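Local coordinates for protein nicotinate-nucleotide pyrophosphorylase (Francisella tularensis subsp. tularensis, PDB 3TQV) that probably converts quinolinate and phosphoribosyl pyrophosphate into nicotinate mononucleotide, carbon dioxide and diphosphate, a step of NAD+ biosynthesis, at residues 16-19 / 20-24; 25-28 / 29-33. All blocks are in the same frame, centred on the assembly; numbering follows the deposited sequence.

Overall arrangement
Interactions 1 and 2 follow each other along one helix, 16-31, near the amino terminus of the chain, and their centres lie about 13 Å apart. Interaction 1 (16-19 with 20-24) forms the opening turns; interaction 2 (25-28 with 29-33) closes the helix and turns the chain out of it. Both lean on helix 61-71, and the later turns also meet helix 100-130. Interaction 2 is the farther from the chain centre, about 25 Å against 17 Å between centres, and has much the wider contact with the second subunit. The helix thus begins mainly against its own chain and ends in the dimer interface.

Interaction 1: residues 16-19 / 20-24; sequences NDIV and TRLVR
The first turns of helix 16-31 are made by Asn16 to Val19 handing their carbonyls to Thr20 to Val23, four consecutive i to i+4 hydrogen bonds of an ordinary alpha-helix. Thr20 N meets Asn16 O at 2.7 Å. The bonds from Arg21 N to Asp17 O (3.1 Å) and from Leu22 N to Ile18 O (3.2 Å) follow in turn. With chi1 -66°, Thr20 OG1 sits beside its own backbone N and leans back up the helix to within 3.1 Å of Asn16 O, so that this oxygen has a possible second donor.

Ile18 lies side by side with Arg21 and, separately, with Leu22, running the same way as each. Its CD1 comes up obliquely to the Arg21 guanidinium, 3.4 Å from NH2, where the bends at chi2 and chi3 have carried the group back towards the start of the helix. On the other branch, Ile18 CG2 meets Leu22 CD1 at 4.1 Å. A looser apolar pair, Val19 CG1 and Val23 CG2 at 4.4 Å, extends another face.

That face is covered by helix 61-71, through Glu66 against Val19 and Thr20 and Gln70 against Thr20 and Val23. Leu22 packs on Phe148, in a loop of the same chain, and Arg21 makes a long, weak ion pair with Glu25 of the second subunit.

Interaction 2: residues 25-28 / 29-33; sequences ESLA and EDIAT
Glu29 N donates to Glu25 O at 3.2 Å in an almost straight bond, 172° at the hydrogen, and so continues the regular hydrogen bonding of helix 16-31 into its last turn. Beyond it the backbone bonds are more bent: Ile31 N reaches Leu27 O at 2.7 Å with only 136° at the hydrogen. Ala32 N then bonds to Ala28 O at 2.9 Å. Ala32 is also where the chain leaves the helix, its phi turning positive.

Apolar contact runs along one side, where Leu27 CD2 meets Ile31 CD1 at 4.2 Å. Leu27 rests on Val67 and Gln70 of helix 61-71 and on Thr109 of helix 100-130, while Ile31 touches Leu71 and Thr105.

The polar side chains keep to another side. Glu29 CG stands between its backbone N and carbonyl carbon (chi1 77°), which folds the chain back along the preceding turn: CG passes 3.3 Å from Ser26 O, and OE1 ends 3.8 Å from Ser26 OG. Its carboxylate is held by the second subunit, OE1 by the backbone N of Gly147 and OE2 by that of Arg149. Asp30 forms a salt bridge through OD2 to Arg142 of the second subunit.

Arg142 is a predicted substrate-binding residue, so Asp30 probably helps to orient it as a second-shell partner. Glu29, by accepting two backbone N-H groups, ties the helix end to the same subunit, an arrangement consistent with an active site near the dimer interface.

Interaction 1: residues 16-19 / 20-24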
# COMPACT_ATOMS: atom_id res chain seq x y z
N ASN B 16 0.78 -1.37 -20.44
CA ASN B 16 -0.59 -1.83 -20.48
C ASN B 16 -0.80 -3.20 -19.88
O ASN B 16 -1.74 -3.40 -19.11
CB ASN B 16 -1.11 -1.81 -21.92
CG ASN B 16 -1.08 -0.42 -22.53
OD1 ASN B 16 -1.16 0.59 -21.83
ND2 ASN B 16 -0.96 -0.37 -23.85
N ASP B 17 0.06 -4.15 -20.22
CA ASP B 17 -0.09 -5.51 -19.72
C ASP B 17 -0.07 -5.57 -18.19
O ASP B 17 -0.75 -6.39 -17.59
CB ASP B 17 0.92 -6.49 -20.35
CG ASP B 17 2.38 -6.05 -20.18
OD1 ASP B 17 2.64 -5.03 -19.52
OD2 ASP B 17 3.28 -6.75 -20.72
N ILE B 18 0.70 -4.68 -17.56
CA ILE B 18 0.74 -4.56 -16.11
C ILE B 18 -0.52 -3.87 -15.55
O ILE B 18 -1.02 -4.23 -14.49
CB ILE B 18 1.99 -3.79 -15.64
CG1 ILE B 18 3.26 -4.56 -15.99
CG2 ILE B 18 1.94 -3.54 -14.14
CD1 ILE B 18 3.50 -5.77 -15.11
N VAL B 19 -1.03 -2.87 -16.25
CA VAL B 19 -2.28 -2.25 -15.83
C VAL B 19 -3.41 -3.27 -15.92
O VAL B 19 -4.22 -3.41 -15.00
CB VAL B 19 -2.61 -1.00 -16.67
CG1 VAL B 19 -4.07 -0.63 -16.53
CG2 VAL B 19 -1.71 0.16 -16.28
N THR B 20 -3.43 -4.00 -17.03
CA THR B 20 -4.46 -4.99 -17.26
C THR B 20 -4.48 -6.06 -16.16
O THR B 20 -5.52 -6.30 -15.54
CB THR B 20 -4.29 -5.67 -18.64
OG1 THR B 20 -4.52 -4.70 -19.68
CG2 THR B 20 -5.28 -6.83 -18.81
N ARG B 21 -3.34 -6.68 -15.91
CA ARG B 21 -3.27 -7.80 -14.97
C ARG B 21 -3.64 -7.39 -13.55
O ARG B 21 -4.29 -8.14 -12.83
CB ARG B 21 -1.87 -8.41 -14.98
CG ARG B 21 -1.75 -9.62 -14.09
CD ARG B 21 -0.45 -9.56 -13.34
NE ARG B 21 0.69 -9.55 -14.24
CZ ARG B 21 1.90 -9.11 -13.91
NH1 ARG B 21 2.12 -8.62 -12.70
NH2 ARG B 21 2.88 -9.14 -14.80
N LEU B 22 -3.20 -6.21 -13.16
CA LEU B 22 -3.50 -5.67 -11.85
C LEU B 22 -5.00 -5.37 -11.68
O LEU B 22 -5.56 -5.54 -10.60
CB LEU B 22 -2.68 -4.40 -11.63
CG LEU B 22 -1.39 -4.57 -10.83
CD1 LEU B 22 -0.56 -3.30 -10.86
CD2 LEU B 22 -1.72 -4.97 -9.39
N VAL B 23 -5.64 -4.92 -12.75
CA VAL B 23 -7.07 -4.64 -12.70
C VAL B 23 -7.83 -5.95 -12.62
O VAL B 23 -8.60 -6.17 -11.69
CB VAL B 23 -7.52 -3.79 -13.92
CG1 VAL B 23 -9.04 -3.80 -14.07
CG2 VAL B 23 -6.99 -2.37 -13.78
N ARG B 24 -7.60 -6.82 -13.59
CA ARG B 24 -8.13 -8.18 -13.62
C ARG B 24 -8.17 -8.86 -12.24
O ARG B 24 -9.23 -9.21 -11.73
CB ARG B 24 -7.31 -9.00 -14.61
CG ARG B 24 -7.67 -10.47 -14.69
CD ARG B 24 -8.57 -10.71 -15.87
NE ARG B 24 -8.01 -10.17 -17.11
CZ ARG B 24 -8.75 -9.74 -18.13
NH1 ARG B 24 -10.08 -9.80 -18.07
NH2 ARG B 24 -8.16 -9.26 -19.22

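Interaction 2: residues 25-28 / 29-33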
# COMPACT_ATOMS: atom_id res chain seq x y z
N GLU B 25 -6.99 -9.06 -11.64
CA GLU B 25 -6.87 -9.65 -10.31
C GLU B 25 -7.65 -8.88 -9.21
O GLU B 25 -8.17 -9.48 -8.28
CB GLU B 25 -5.39 -9.80 -9.94
CG GLU B 25 -4.67 -10.91 -10.68
CD GLU B 25 -3.15 -10.75 -10.64
OE1 GLU B 25 -2.66 -9.91 -9.85
OE2 GLU B 25 -2.44 -11.45 -11.41
N SER B 26 -7.71 -7.56 -9.34
CA SER B 26 -8.48 -6.69 -8.43
C SER B 26 -9.97 -6.91 -8.52
O SER B 26 -10.68 -6.82 -7.54
CB SER B 26 -8.22 -5.23 -8.77
OG SER B 26 -7.34 -4.65 -7.83
N LEU B 27 -10.45 -7.15 -9.73
CA LEU B 27 -11.87 -7.29 -9.98
C LEU B 27 -12.32 -8.64 -9.45
O LEU B 27 -13.37 -8.76 -8.82
CB LEU B 27 -12.16 -7.20 -11.48
CG LEU B 27 -11.98 -5.84 -12.16
CD1 LEU B 27 -12.29 -5.95 -13.64
CD2 LEU B 27 -12.88 -4.80 -11.51
N ALA B 28 -11.50 -9.64 -9.73
CA ALA B 28 -11.75 -11.00 -9.30
C ALA B 28 -11.89 -11.10 -7.77
O ALA B 28 -12.93 -11.51 -7.25
CB ALA B 28 -10.62 -11.91 -9.80
N GLU B 29 -10.83 -10.72 -7.06
CA GLU B 29 -10.81 -10.84 -5.62
C GLU B 29 -12.04 -10.20 -5.01
O GLU B 29 -12.46 -10.55 -3.90
CB GLU B 29 -9.55 -10.18 -5.06
CG GLU B 29 -9.60 -8.65 -5.01
CD GLU B 29 -8.29 -8.01 -4.53
OE1 GLU B 29 -8.12 -6.80 -4.76
OE2 GLU B 29 -7.44 -8.70 -3.92
N ASP B 30 -12.63 -9.24 -5.72
CA ASP B 30 -13.74 -8.50 -5.15
C ASP B 30 -15.09 -9.04 -5.63
O ASP B 30 -16.07 -9.07 -4.86
CB ASP B 30 -13.59 -7.00 -5.46
CG ASP B 30 -14.63 -6.13 -4.76
OD1 ASP B 30 -15.00 -6.41 -3.60
OD2 ASP B 30 -15.09 -5.15 -5.38
N ILE B 31 -15.14 -9.50 -6.88
CA ILE B 31 -16.41 -9.81 -7.54
C ILE B 31 -16.75 -11.30 -7.58
O ILE B 31 -17.91 -11.70 -7.40
CB ILE B 31 -16.44 -9.25 -8.97
CG1 ILE B 31 -16.51 -7.72 -8.93
CG2 ILE B 31 -17.60 -9.87 -9.77
CD1 ILE B 31 -16.22 -7.03 -10.26
N ALA B 32 -15.74 -12.13 -7.81
CA ALA B 32 -15.97 -13.56 -7.89
C ALA B 32 -17.20 -13.82 -8.75
O ALA B 32 -17.30 -13.31 -9.87
CB ALA B 32 -16.11 -14.16 -6.50
N THR B 33 -18.16 -14.58 -8.24
CA THR B 33 -19.28 -15.03 -9.05
C THR B 33 -20.26 -13.94 -9.43
O THR B 33 -21.05 -14.11 -10.36
CB THR B 33 -20.05 -16.19 -8.38
OG1 THR B 33 -20.46 -15.80 -7.07
CG2 THR B 33 -19.18 -17.45 -8.33